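RidA family protein (Psychrobacter sp. MES7-P7E, PDB 6L8P) probably hydrolyses reactive enamine and imine intermediates of amino acid metabolism to keto acids and ammonia, as a trimeric RidA-family deaminase from a cold-adapted bacterium. Local coordinates at residues 30-35 against 54-59; 69-74 against 135-140; 23-28 against 37-42; 48-53 against 80-85; 92-97 against 122-127. The protein carries 1 engineered substitution. All blocks are in the same frame, centred on the assembly; numbering follows the deposited sequence.

Interaction 1: 30-35 against 54-59; sequences KAPAAV and LGFDPE. Engineered in segment 54-59: Glu59 (natural residue Asp).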
# COMPACT_ATOMS: atom_id res chain seq x y z
N LYS A 30 24.01 5.25 -2.80
CA LYS A 30 24.13 3.81 -2.82
C LYS A 30 22.84 3.12 -3.23
O LYS A 30 22.83 1.90 -3.36
CB LYS A 30 24.58 3.31 -1.45
CG LYS A 30 26.01 3.82 -1.15
CD LYS A 30 26.45 3.63 0.29
CE LYS A 30 27.93 3.25 0.31
NZ LYS A 30 28.79 4.43 0.62
N ALA A 31 21.76 3.86 -3.41
CA ALA A 31 20.55 3.30 -3.98
C ALA A 31 20.21 4.02 -5.28
O ALA A 31 20.73 5.13 -5.54
CB ALA A 31 19.37 3.42 -2.99
N PRO A 32 19.38 3.43 -6.12
CA PRO A 32 19.07 4.06 -7.42
C PRO A 32 18.44 5.44 -7.26
O PRO A 32 17.60 5.68 -6.37
CB PRO A 32 18.09 3.08 -8.08
CG PRO A 32 18.39 1.72 -7.41
CD PRO A 32 18.73 2.11 -5.97
N ALA A 33 18.79 6.34 -8.17
CA ALA A 33 18.06 7.59 -8.24
C ALA A 33 16.60 7.33 -8.57
O ALA A 33 16.27 6.38 -9.26
CB ALA A 33 18.66 8.49 -9.33
N ALA A 34 15.72 8.20 -8.06
CA ALA A 34 14.30 8.03 -8.39
C ALA A 34 14.09 8.09 -9.90
O ALA A 34 14.69 8.93 -10.57
CB ALA A 34 13.50 9.13 -7.69
N VAL A 35 13.21 7.23 -10.43
CA VAL A 35 12.88 7.24 -11.85
C VAL A 35 11.60 8.01 -12.10
O VAL A 35 11.05 7.98 -13.21
CB VAL A 35 12.79 5.83 -12.45
CG1 VAL A 35 14.15 5.12 -12.26
CG2 VAL A 35 11.71 5.00 -11.78
N LEU A 54 13.02 -1.03 -7.30
CA LEU A 54 13.13 -2.00 -8.37
C LEU A 54 14.57 -2.50 -8.43
O LEU A 54 15.46 -1.96 -7.77
CB LEU A 54 12.73 -1.34 -9.71
CG LEU A 54 11.28 -0.82 -9.76
CD1 LEU A 54 11.15 0.26 -10.92
CD2 LEU A 54 10.36 -1.93 -10.07
N GLY A 55 14.78 -3.56 -9.22
CA GLY A 55 16.07 -4.23 -9.21
C GLY A 55 17.15 -3.55 -10.05
O GLY A 55 17.86 -4.23 -10.79
N PHE A 56 17.28 -2.24 -9.94
CA PHE A 56 18.31 -1.50 -10.67
C PHE A 56 19.66 -1.60 -9.98
O PHE A 56 19.77 -1.44 -8.76
CB PHE A 56 17.97 -0.01 -10.72
CG PHE A 56 16.74 0.33 -11.49
CD1 PHE A 56 16.66 0.16 -12.86
CD2 PHE A 56 15.72 0.96 -10.82
CE1 PHE A 56 15.47 0.53 -13.56
CE2 PHE A 56 14.53 1.35 -11.48
CZ PHE A 56 14.42 1.12 -12.86
N ASP A 57 20.71 -1.76 -10.76
CA ASP A 57 22.05 -1.39 -10.29
C ASP A 57 22.08 0.12 -10.04
O ASP A 57 21.66 0.89 -10.92
CB ASP A 57 23.02 -1.81 -11.39
CG ASP A 57 24.48 -1.43 -11.12
OD1 ASP A 57 24.80 -0.30 -10.68
OD2 ASP A 57 25.33 -2.25 -11.53
N PRO A 58 22.44 0.59 -8.84
CA PRO A 58 22.28 2.02 -8.56
C PRO A 58 23.22 2.92 -9.35
O PRO A 58 22.97 4.13 -9.41
CB PRO A 58 22.55 2.13 -7.04
CG PRO A 58 23.29 0.87 -6.71
CD PRO A 58 22.82 -0.18 -7.62
N GLU A 59 24.29 2.38 -9.92
CA GLU A 59 25.16 3.24 -10.72
C GLU A 59 24.73 3.29 -12.17
O GLU A 59 24.73 4.36 -12.80
CB GLU A 59 26.60 2.73 -10.63
CG GLU A 59 27.19 2.92 -9.25
CD GLU A 59 27.97 4.22 -9.14
OE1 GLU A 59 28.55 4.66 -10.16
OE2 GLU A 59 28.00 4.81 -8.03
O HOH W 1 21.51 6.34 -9.45
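Lys30 meets loop 54-59 through its backbone: its carbonyl O lies 3.5 Å from CG of Pro58, while the long side chain leads off elsewhere. Pro58 then follows the main chain one peptide further, its CB resting 3.5 Å from C of Ala31 and equally close to N of Pro32; the methyl of Ala31 turns instead to Ile81 of helix 67-84. Pro32 buries more surface here than any other residue. Its ring touches Pro58 and Phe56, CD 4.0 Å from CB of Pro58 and CG 3.8 Å from CB of Phe56. Both loops belong to the RidA fold, one preceding strand 41-44 and the other leading from strand 47-54 to helix 67-84. Two tight turns shape the second: an inverse gamma turn centred on Gly55, and an Asx turn in which OD1 of Asp57 accepts from N of the engineered Glu59. At Ala33 a water joins the loops, accepting from Ala33 N at 3.0 Å and donating to Pro58 O at 2.6 Å. Val35 comes last. With CG1 anti to its carbonyl carbon (chi1 -59°), that methyl reaches CE2 of Phe56 at 3.9 Å, at the far end of the ring. A malonate ion, probably from the crystallisation liquor, and Phe105 of the second subunit also touch Val35, consistent with the inter-subunit cleft that holds the active site in RidA relatives.

Interaction 2: 69-74 against 135-140; sequences AQAEQV and GVVEIE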
# COMPACT_ATOMS: atom_id res chain seq x y z
N ALA A 69 17.95 -12.19 -9.37
CA ALA A 69 18.94 -11.12 -9.32
C ALA A 69 18.28 -9.77 -9.05
O ALA A 69 18.80 -8.96 -8.28
CB ALA A 69 19.73 -11.10 -10.62
N GLN A 70 17.12 -9.53 -9.67
CA GLN A 70 16.41 -8.28 -9.37
C GLN A 70 15.95 -8.24 -7.92
O GLN A 70 16.06 -7.19 -7.28
CB GLN A 70 15.20 -8.11 -10.29
CG GLN A 70 15.62 -7.63 -11.68
CD GLN A 70 14.46 -7.39 -12.62
OE1 GLN A 70 13.40 -6.94 -12.21
NE2 GLN A 70 14.65 -7.72 -13.89
N ALA A 71 15.43 -9.36 -7.38
CA ALA A 71 14.99 -9.36 -5.98
C ALA A 71 16.16 -9.13 -5.00
O ALA A 71 16.03 -8.38 -4.02
CB ALA A 71 14.28 -10.68 -5.66
N GLU A 72 17.30 -9.79 -5.25
CA GLU A 72 18.47 -9.55 -4.43
C GLU A 72 18.90 -8.10 -4.50
O GLU A 72 19.29 -7.50 -3.49
CB GLU A 72 19.61 -10.47 -4.88
CG GLU A 72 19.26 -11.93 -4.59
CD GLU A 72 20.25 -12.94 -5.16
OE1 GLU A 72 21.03 -12.60 -6.08
OE2 GLU A 72 20.23 -14.10 -4.69
N GLN A 73 18.85 -7.50 -5.71
CA GLN A 73 19.24 -6.11 -5.88
C GLN A 73 18.25 -5.17 -5.18
O GLN A 73 18.66 -4.18 -4.58
CB GLN A 73 19.33 -5.79 -7.38
CG GLN A 73 19.80 -4.34 -7.66
CD GLN A 73 21.26 -4.14 -7.24
OE1 GLN A 73 22.13 -4.90 -7.71
NE2 GLN A 73 21.51 -3.24 -6.32
N VAL A 74 16.95 -5.50 -5.22
CA VAL A 74 15.98 -4.70 -4.48
C VAL A 74 16.33 -4.68 -3.01
O VAL A 74 16.30 -3.62 -2.37
CB VAL A 74 14.55 -5.26 -4.69
CG1 VAL A 74 13.59 -4.66 -3.65
CG2 VAL A 74 14.04 -4.95 -6.10
N GLY A 135 10.52 -3.83 -14.89
CA GLY A 135 10.93 -4.67 -13.76
C GLY A 135 9.93 -5.79 -13.49
O GLY A 135 8.77 -5.75 -13.90
N VAL A 136 10.42 -6.85 -12.82
CA VAL A 136 9.54 -7.96 -12.43
C VAL A 136 9.29 -8.02 -10.94
O VAL A 136 8.52 -8.89 -10.49
CB VAL A 136 10.07 -9.33 -12.94
CG1 VAL A 136 10.14 -9.27 -14.45
CG2 VAL A 136 11.41 -9.67 -12.36
N VAL A 137 9.85 -7.12 -10.15
CA VAL A 137 9.57 -7.08 -8.71
C VAL A 137 9.81 -5.65 -8.20
O VAL A 137 10.81 -5.02 -8.55
CB VAL A 137 10.44 -8.12 -7.93
CG1 VAL A 137 11.94 -7.95 -8.21
CG2 VAL A 137 10.16 -7.98 -6.42
N GLU A 138 8.86 -5.14 -7.40
CA GLU A 138 9.00 -3.86 -6.72
C GLU A 138 8.65 -4.09 -5.26
O GLU A 138 7.67 -4.79 -4.98
CB GLU A 138 8.03 -2.80 -7.33
CG GLU A 138 8.09 -1.47 -6.64
CD GLU A 138 7.23 -0.42 -7.34
OE1 GLU A 138 6.82 -0.63 -8.52
OE2 GLU A 138 6.95 0.64 -6.75
N ILE A 139 9.44 -3.56 -4.33
CA ILE A 139 9.14 -3.73 -2.91
C ILE A 139 9.18 -2.38 -2.24
O ILE A 139 10.16 -1.64 -2.40
CB ILE A 139 10.13 -4.70 -2.23
CG1 ILE A 139 10.07 -6.07 -2.93
CG2 ILE A 139 9.81 -4.79 -0.72
CD1 ILE A 139 10.96 -7.17 -2.27
N GLU A 140 8.11 -2.04 -1.50
CA GLU A 140 8.00 -0.84 -0.67
C GLU A 140 8.21 -1.24 0.78
O GLU A 140 7.89 -2.37 1.15
CB GLU A 140 6.63 -0.24 -0.76
CG GLU A 140 6.16 0.08 -2.13
CD GLU A 140 4.63 0.05 -2.14
OE1 GLU A 140 3.99 0.83 -1.38
OE2 GLU A 140 4.04 -0.77 -2.90
O HOH W 2 12.69 -4.92 -10.48
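Helix 69-74 and strand 137-140 run almost side by side, their short axes 21° from parallel and 8.6 Å apart at closest approach, so that Ala71 comes opposite Val137 and Val74 opposite Ile139. The polar end of this contact is built around the amide of Gln70. Its chain, extended beyond CG (chi2 -178°), carries OE1 as far as the turn before the strand, where N of Val136 donates to it at 3.0 Å along an almost straight N-H...O line of 177°. A water gives a second bond to OE1 of Gln70, at 2.8 Å, and with its other hydrogen meets O of Val137 at 2.7 Å. Since NE2 of Gln70 is also bonded, to O of Arg64, the amide is gripped at both ends and its rotation is fixed. The side chain of Val136 crosses that of Gln70 at about a right angle, CG2 set against the amide.

Further along, apolar side chains take over. CG1 of Val137 lies 3.9 Å from CB of Gln70 and equally near N of Ala71, low against the helix backbone. Val74 divides its branches between two strand residues: CG1 presses on CB of Ile139 at 3.7 Å, and CG2 faces CG1 of Val137 at 4.2 Å. Phe67 of the same helix also covers Val137. On the other face of the strand, OE2 of Glu138 accepts a hydrogen bond from N of Ala125 of the second subunit. The strand is placed as in the trimeric RidA (YjgF/L-PSP) fold, where helices cover one face of the sheet and subunits meet on the other.

Interaction 3: 23-28 against 37-42; sequences RQTIQT and TYSQAV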
# COMPACT_ATOMS: atom_id res chain seq x y z
N ARG A 23 9.66 16.14 9.22
CA ARG A 23 10.06 15.30 8.10
C ARG A 23 11.54 15.50 7.78
O ARG A 23 12.07 16.61 7.87
CB ARG A 23 9.21 15.62 6.86
CG ARG A 23 7.74 15.36 7.04
CD ARG A 23 6.90 15.92 5.92
NE ARG A 23 5.72 16.52 6.53
CZ ARG A 23 5.43 17.81 6.49
NH1 ARG A 23 4.35 18.24 7.10
NH2 ARG A 23 6.20 18.67 5.81
N GLN A 24 12.21 14.41 7.44
CA GLN A 24 13.54 14.43 6.86
C GLN A 24 13.48 13.59 5.59
O GLN A 24 13.12 12.42 5.66
CB GLN A 24 14.61 13.86 7.78
CG GLN A 24 14.43 14.18 9.24
CD GLN A 24 15.27 13.27 10.12
OE1 GLN A 24 14.83 12.82 11.18
NE2 GLN A 24 16.50 12.98 9.67
N THR A 25 13.86 14.17 4.47
CA THR A 25 14.00 13.41 3.23
C THR A 25 15.35 12.70 3.21
O THR A 25 16.38 13.27 3.58
CB THR A 25 13.85 14.37 2.06
OG1 THR A 25 12.58 15.03 2.21
CG2 THR A 25 13.86 13.61 0.77
N ILE A 26 15.33 11.44 2.80
CA ILE A 26 16.51 10.58 2.81
C ILE A 26 17.01 10.45 1.37
O ILE A 26 16.22 10.19 0.45
CB ILE A 26 16.20 9.18 3.38
CG1 ILE A 26 15.55 9.21 4.77
CG2 ILE A 26 17.45 8.28 3.40
CD1 ILE A 26 16.30 10.01 5.85
N GLN A 27 18.32 10.62 1.18
CA GLN A 27 18.92 10.38 -0.13
C GLN A 27 20.26 9.71 0.07
O GLN A 27 21.02 10.07 0.98
CB GLN A 27 19.12 11.68 -0.93
CG GLN A 27 19.57 11.47 -2.41
CD GLN A 27 21.07 11.22 -2.56
OE1 GLN A 27 21.87 11.62 -1.70
NE2 GLN A 27 21.47 10.53 -3.63
N THR A 28 20.54 8.72 -0.77
CA THR A 28 21.85 8.09 -0.79
C THR A 28 22.23 7.71 -2.21
O THR A 28 21.44 7.12 -2.95
CB THR A 28 21.93 6.86 0.13
OG1 THR A 28 23.19 6.19 -0.06
CG2 THR A 28 20.79 5.86 -0.14
N THR A 37 8.85 11.29 -9.95
CA THR A 37 8.79 12.48 -9.13
C THR A 37 8.57 12.05 -7.68
O THR A 37 7.45 12.09 -7.16
CB THR A 37 7.68 13.41 -9.62
OG1 THR A 37 7.83 13.56 -11.04
CG2 THR A 37 7.78 14.75 -8.93
N TYR A 38 9.66 11.61 -7.04
CA TYR A 38 9.61 11.12 -5.66
C TYR A 38 11.01 11.13 -5.06
O TYR A 38 12.01 11.23 -5.78
CB TYR A 38 9.01 9.68 -5.57
CG TYR A 38 9.74 8.59 -6.31
CD1 TYR A 38 9.42 8.30 -7.63
CD2 TYR A 38 10.71 7.84 -5.69
CE1 TYR A 38 10.08 7.31 -8.33
CE2 TYR A 38 11.36 6.82 -6.35
CZ TYR A 38 11.05 6.57 -7.68
OH TYR A 38 11.73 5.57 -8.36
N SER A 39 11.06 11.07 -3.72
CA SER A 39 12.29 10.90 -2.97
C SER A 39 12.45 9.44 -2.61
O SER A 39 11.47 8.69 -2.48
CB SER A 39 12.28 11.72 -1.69
OG SER A 39 12.24 13.11 -2.03
N GLN A 40 13.72 9.05 -2.36
CA GLN A 40 13.97 7.66 -1.99
C GLN A 40 13.23 7.25 -0.71
O GLN A 40 12.71 6.13 -0.64
CB GLN A 40 15.48 7.41 -1.82
CG GLN A 40 16.22 7.40 -3.15
CD GLN A 40 17.74 7.38 -2.91
OE1 GLN A 40 18.19 7.73 -1.82
NE2 GLN A 40 18.50 6.93 -3.90
N ALA A 41 13.21 8.11 0.30
CA ALA A 41 12.48 7.79 1.52
C ALA A 41 12.21 9.07 2.27
O ALA A 41 12.89 10.08 2.07
CB ALA A 41 13.25 6.80 2.42
N VAL A 42 11.22 9.01 3.16
CA VAL A 42 10.89 10.13 4.04
C VAL A 42 10.82 9.60 5.46
O VAL A 42 10.12 8.61 5.73
CB VAL A 42 9.56 10.83 3.69
CG1 VAL A 42 9.28 11.95 4.73
CG2 VAL A 42 9.61 11.42 2.30
O HOH W 3 15.87 10.95 -2.43
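At the outer antiparallel edge of the chain's own sheet, strand 23-26 lies against strand 41-44, with Thr25 and Val42 as a non-hydrogen-bonded pair, their CA atoms 4.6 Å apart. Next to it, N of Ile26 donates to O of Ala41 at 2.9 Å; the bond is straight at the hydrogen (170°), although the donor stands above the carbonyl plane.

Beyond this point the chains separate and other groups take over the pairing. A water fills in first, donating to O of Ile26 at 3.0 Å and accepting from N of Gln40 at 2.9 Å. Then the side chain of Gln40 stands in for a strand backbone: OE1 accepts from N of Thr28 at 2.8 Å, while NE2 donates to O of Thr28 at 3.1 Å, with that oxygen lying in the plane of the amide. The extended chain of Gln40 (chi2 171°) carries the group across the widening gap, and NE2 has a further acceptor in O of Pro32, which ties the following loop to the same amide.

Side chains divide between the two faces. CB of Ile26 meets CB of Ala41 at 3.9 Å on the face covered by helix 67-84. Thr25, on the other face, puts CG2 unusually tight against CB of Ser39, at 3.5 Å, while OG of Ser39 bonds O of Tyr120 of the second subunit. Arg23 likewise forms a salt bridge with Asp91 of that subunit. Extended by water and glutamine, this pairing forms one edge of the RidA sheet, which meets the second subunit through Arg23 and Ser39.

Interaction 4: 48-53 against 80-85; sequences VYISGQ and AICEAA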
# COMPACT_ATOMS: atom_id res chain seq x y z
N VAL A 48 9.98 5.38 8.95
CA VAL A 48 10.54 5.74 7.65
C VAL A 48 9.68 5.10 6.57
O VAL A 48 9.43 3.90 6.63
CB VAL A 48 12.00 5.25 7.49
CG1 VAL A 48 12.55 5.70 6.12
CG2 VAL A 48 12.91 5.79 8.64
N TYR A 49 9.27 5.89 5.58
CA TYR A 49 8.54 5.38 4.40
C TYR A 49 9.56 5.31 3.27
O TYR A 49 10.03 6.35 2.81
CB TYR A 49 7.37 6.29 4.03
CG TYR A 49 6.33 6.38 5.12
CD1 TYR A 49 6.47 7.30 6.16
CD2 TYR A 49 5.28 5.49 5.15
CE1 TYR A 49 5.53 7.35 7.20
CE2 TYR A 49 4.34 5.54 6.18
CZ TYR A 49 4.47 6.46 7.19
OH TYR A 49 3.52 6.52 8.23
N ILE A 50 9.88 4.09 2.82
CA ILE A 50 10.82 3.89 1.71
C ILE A 50 10.01 3.64 0.44
O ILE A 50 9.15 2.74 0.40
CB ILE A 50 11.79 2.72 1.97
CG1 ILE A 50 12.55 2.96 3.31
CG2 ILE A 50 12.83 2.63 0.83
CD1 ILE A 50 13.64 1.86 3.56
N SER A 51 10.33 4.43 -0.59
CA SER A 51 9.70 4.29 -1.90
C SER A 51 9.87 2.88 -2.45
O SER A 51 10.79 2.14 -2.09
CB SER A 51 10.34 5.27 -2.89
OG SER A 51 10.00 6.58 -2.51
N GLY A 52 8.95 2.52 -3.35
CA GLY A 52 9.13 1.25 -4.06
C GLY A 52 10.49 1.20 -4.70
O GLY A 52 10.95 2.17 -5.30
N GLN A 53 11.18 0.08 -4.51
CA GLN A 53 12.49 -0.16 -5.11
C GLN A 53 12.38 -1.25 -6.15
O GLN A 53 11.72 -2.28 -5.92
CB GLN A 53 13.51 -0.57 -4.04
CG GLN A 53 13.81 0.55 -3.04
CD GLN A 53 14.35 1.77 -3.70
OE1 GLN A 53 15.34 1.69 -4.43
NE2 GLN A 53 13.70 2.93 -3.47
N ALA A 80 20.49 -0.08 1.59
CA ALA A 80 21.23 1.18 1.51
C ALA A 80 20.40 2.35 2.05
O ALA A 80 20.93 3.23 2.75
CB ALA A 80 21.66 1.46 0.07
N ILE A 81 19.10 2.38 1.71
CA ILE A 81 18.26 3.47 2.18
C ILE A 81 18.01 3.36 3.68
O ILE A 81 17.98 4.37 4.39
CB ILE A 81 16.95 3.51 1.38
CG1 ILE A 81 17.30 3.80 -0.06
CG2 ILE A 81 16.03 4.58 1.94
CD1 ILE A 81 16.17 3.54 -1.05
N CYS A 82 17.84 2.13 4.18
CA CYS A 82 17.69 1.93 5.62
C CYS A 82 18.88 2.53 6.35
O CYS A 82 18.71 3.26 7.33
CB CYS A 82 17.61 0.44 5.98
SG CYS A 82 16.06 -0.39 5.48
N GLU A 83 20.08 2.24 5.85
CA GLU A 83 21.29 2.73 6.51
C GLU A 83 21.39 4.24 6.42
O GLU A 83 21.79 4.90 7.40
CB GLU A 83 22.51 2.06 5.90
CG GLU A 83 22.53 0.58 6.19
CD GLU A 83 23.60 -0.15 5.40
OE1 GLU A 83 24.15 0.45 4.45
OE2 GLU A 83 23.91 -1.31 5.74
N ALA A 84 21.03 4.82 5.28
CA ALA A 84 21.01 6.27 5.17
C ALA A 84 20.02 6.90 6.14
O ALA A 84 20.19 8.04 6.55
CB ALA A 84 20.68 6.67 3.72
N ALA A 85 18.98 6.16 6.53
CA ALA A 85 18.00 6.69 7.48
C ALA A 85 18.40 6.43 8.93
O ALA A 85 17.64 6.81 9.83
CB ALA A 85 16.62 6.06 7.21
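Ile50 and Ile81 form the apolar centre of a contact that no hydrogen bond crosses. Their side chains slide past each other in opposite directions, CG2 of Ile50 meeting CG2 of Ile81 at 3.9 Å. That methyl of Ile50 also lies close to CD1 of Ile81, so it touches both branches of its partner. CG1 of Ile50 is anti to its carbonyl carbon (chi1 -56°), and the extended chain beyond it brings CD1 into van der Waals contact with SG of Cys82, 3.8 Å away. At the loop end of the helix the packing thins to two methyls, CG2 of Val48 on CB of Ala85 at 4.0 Å.

The second kind of contact sets a polar group on an apolar one. The amide of Gln53 approaches Ile81 from the opposite direction, and CD1 of Ile81 lies 3.5 Å from NE2 and 3.7 Å from CD, with OE1 not much farther off. The bend of Gln53 at chi2 (-59°) turns the amide back along its own strand, where NE2 gives a weak hydrogen bond to O of Ser51 at 3.3 Å.

Strand 48-53 and helix 80-84 run in nearly opposite senses, at 154°, with their short axes 9.9 Å apart. The strand lies between 41-44 and 137-144: Ala41 of the former also packs on Ile81, and Leu143 of the latter on both Ile50 and Cys82. The C-terminal half of helix 67-84 thus spans three neighbouring strands, while on the other face Ser51 OG bonds N of Arg123 of the second subunit.

Interaction 5: 92-97 against 122-127; sequences VVKFNV and ARAAVQ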
# COMPACT_ATOMS: atom_id res chain seq x y z
N VAL A 92 12.56 -2.92 9.54
CA VAL A 92 11.35 -2.96 8.70
C VAL A 92 10.21 -3.58 9.49
O VAL A 92 10.37 -4.66 10.07
CB VAL A 92 11.61 -3.73 7.40
CG1 VAL A 92 10.32 -3.79 6.54
CG2 VAL A 92 12.76 -3.02 6.59
N VAL A 93 9.04 -2.92 9.45
CA VAL A 93 7.82 -3.46 10.04
C VAL A 93 6.83 -3.92 8.99
O VAL A 93 5.99 -4.79 9.31
CB VAL A 93 7.16 -2.44 10.99
CG1 VAL A 93 8.09 -2.17 12.22
CG2 VAL A 93 6.72 -1.15 10.32
N LYS A 94 6.92 -3.42 7.75
CA LYS A 94 5.97 -3.85 6.72
C LYS A 94 6.66 -3.76 5.37
O LYS A 94 7.30 -2.74 5.08
CB LYS A 94 4.69 -2.98 6.74
CG LYS A 94 3.72 -3.16 5.56
CD LYS A 94 2.99 -4.47 5.65
CE LYS A 94 2.01 -4.68 4.45
NZ LYS A 94 1.03 -3.51 4.28
N PHE A 95 6.56 -4.82 4.58
CA PHE A 95 6.94 -4.82 3.17
C PHE A 95 5.68 -4.96 2.31
O PHE A 95 4.79 -5.76 2.62
CB PHE A 95 7.85 -6.02 2.85
CG PHE A 95 9.28 -5.86 3.25
CD1 PHE A 95 10.04 -4.77 2.80
CD2 PHE A 95 9.89 -6.84 4.05
CE1 PHE A 95 11.38 -4.67 3.14
CE2 PHE A 95 11.24 -6.76 4.38
CZ PHE A 95 11.99 -5.66 3.94
N ASN A 96 5.65 -4.28 1.17
CA ASN A 96 4.60 -4.50 0.18
C ASN A 96 5.28 -4.93 -1.10
O ASN A 96 6.09 -4.18 -1.66
CB ASN A 96 3.80 -3.22 -0.05
CG ASN A 96 2.49 -3.48 -0.70
OD1 ASN A 96 2.32 -3.28 -1.90
ND2 ASN A 96 1.53 -3.93 0.09
N VAL A 97 4.98 -6.14 -1.55
CA VAL A 97 5.66 -6.73 -2.70
C VAL A 97 4.73 -6.75 -3.90
O VAL A 97 3.60 -7.26 -3.81
CB VAL A 97 6.11 -8.16 -2.39
CG1 VAL A 97 6.82 -8.75 -3.60
CG2 VAL A 97 7.04 -8.18 -1.13
N ALA A 122 5.64 -7.70 8.73
CA ALA A 122 4.37 -7.90 8.06
C ALA A 122 4.59 -7.72 6.56
O ALA A 122 5.55 -7.07 6.12
CB ALA A 122 3.35 -6.90 8.60
N ARG A 123 3.71 -8.31 5.78
CA ARG A 123 3.89 -8.28 4.32
C ARG A 123 2.54 -8.35 3.62
O ARG A 123 1.59 -8.95 4.11
CB ARG A 123 4.76 -9.44 3.84
CG ARG A 123 5.45 -9.19 2.48
CD ARG A 123 6.39 -10.38 2.15
NE ARG A 123 5.64 -11.57 1.73
CZ ARG A 123 6.21 -12.71 1.35
NH1 ARG A 123 7.56 -12.80 1.36
NH2 ARG A 123 5.46 -13.73 0.96
N ALA A 124 2.51 -7.80 2.40
CA ALA A 124 1.50 -8.16 1.43
C ALA A 124 2.20 -8.47 0.11
O ALA A 124 3.32 -7.99 -0.15
CB ALA A 124 0.50 -7.04 1.25
N ALA A 125 1.54 -9.26 -0.73
CA ALA A 125 2.16 -9.63 -2.01
C ALA A 125 1.06 -9.83 -3.03
O ALA A 125 0.07 -10.54 -2.77
CB ALA A 125 3.03 -10.91 -1.88
N VAL A 126 1.22 -9.24 -4.21
CA VAL A 126 0.23 -9.41 -5.27
C VAL A 126 0.97 -9.51 -6.59
O VAL A 126 2.14 -9.10 -6.70
CB VAL A 126 -0.75 -8.23 -5.35
CG1 VAL A 126 -1.47 -7.99 -4.01
CG2 VAL A 126 -0.02 -6.95 -5.78
N GLN A 127 0.29 -10.07 -7.60
CA GLN A 127 0.81 -10.01 -8.97
C GLN A 127 0.13 -8.83 -9.67
O GLN A 127 -1.10 -8.80 -9.80
CB GLN A 127 0.51 -11.30 -9.74
CG GLN A 127 1.23 -11.35 -11.10
CD GLN A 127 0.87 -12.62 -11.84
OE1 GLN A 127 1.01 -13.72 -11.29
NE2 GLN A 127 0.37 -12.49 -13.07
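Phe95 and Val97 exchange backbone hydrogen bonds alternately with Ala122, Ala124 and Val126, the tightly knit part of this parallel pairing. N of Phe95 donates to O of Ala122 and N of Val97 to O of Ala124, both at 2.9 Å, while N of Ala124 donates to O of Phe95 and N of Val126 to O of Val97, both at 3.1 Å. At the start N of Ala122 reaches O of Val93 at a bent 140°, beside a classic beta bulge of Val93 and Lys94 against Ile142.

Under helix 105-115 the side chains are buried. CG2 of Val97 lies 4.0 Å from CD of Arg123, and CB of Phe95 rests on its CG. Bent at chi3 (75°), Arg123 ends against Phe112 in a cation-pi contact, its NH1 bonded to Asn109 and its NE to a malonate, probably from the crystallisation liquor; an arginine holding a carboxylate is consistent with the substrate-carboxylate site of RidA relatives.

On the other face Lys94 and Asn96 are partly exposed, while the third subunit covers the alanines. CD and CE of Lys94 run over the peptides of Ala122 to Ala124 and the Ala122 methyl, and NZ forms a salt bridge with Glu140 of the third subunit. ND2 of Asn96 meets CB of Ala124 at 3.5 Å.

Helix 105-115 bridges the two strands in a beta-alpha-beta crossover; strand 122-127 is outermost within the chain, and 92-99 adjoins 137-144.

All five contacts draw on one mixed sheet or the loops at its end. Interactions 2 and 4 share helix 67-84, which packs with its N-terminal half on strand 137-144 and its C-terminal half on 47-54; the centres of interactions 2 and 4 lie about 14 Å apart. Interaction 3, about 8 Å from interaction 4 between centres, continues the sheet to one edge; interaction 5 forms the other, about 20 Å from interaction 3 between centres. Interaction 1 adjoins 2, 3 and 4 but not 5. Along the chain, interaction 5 falls between the segments of interaction 2, whereas 1 alternates with 3 and 4. Every contact touches a neighbouring subunit, so folding and trimer assembly use the same elements.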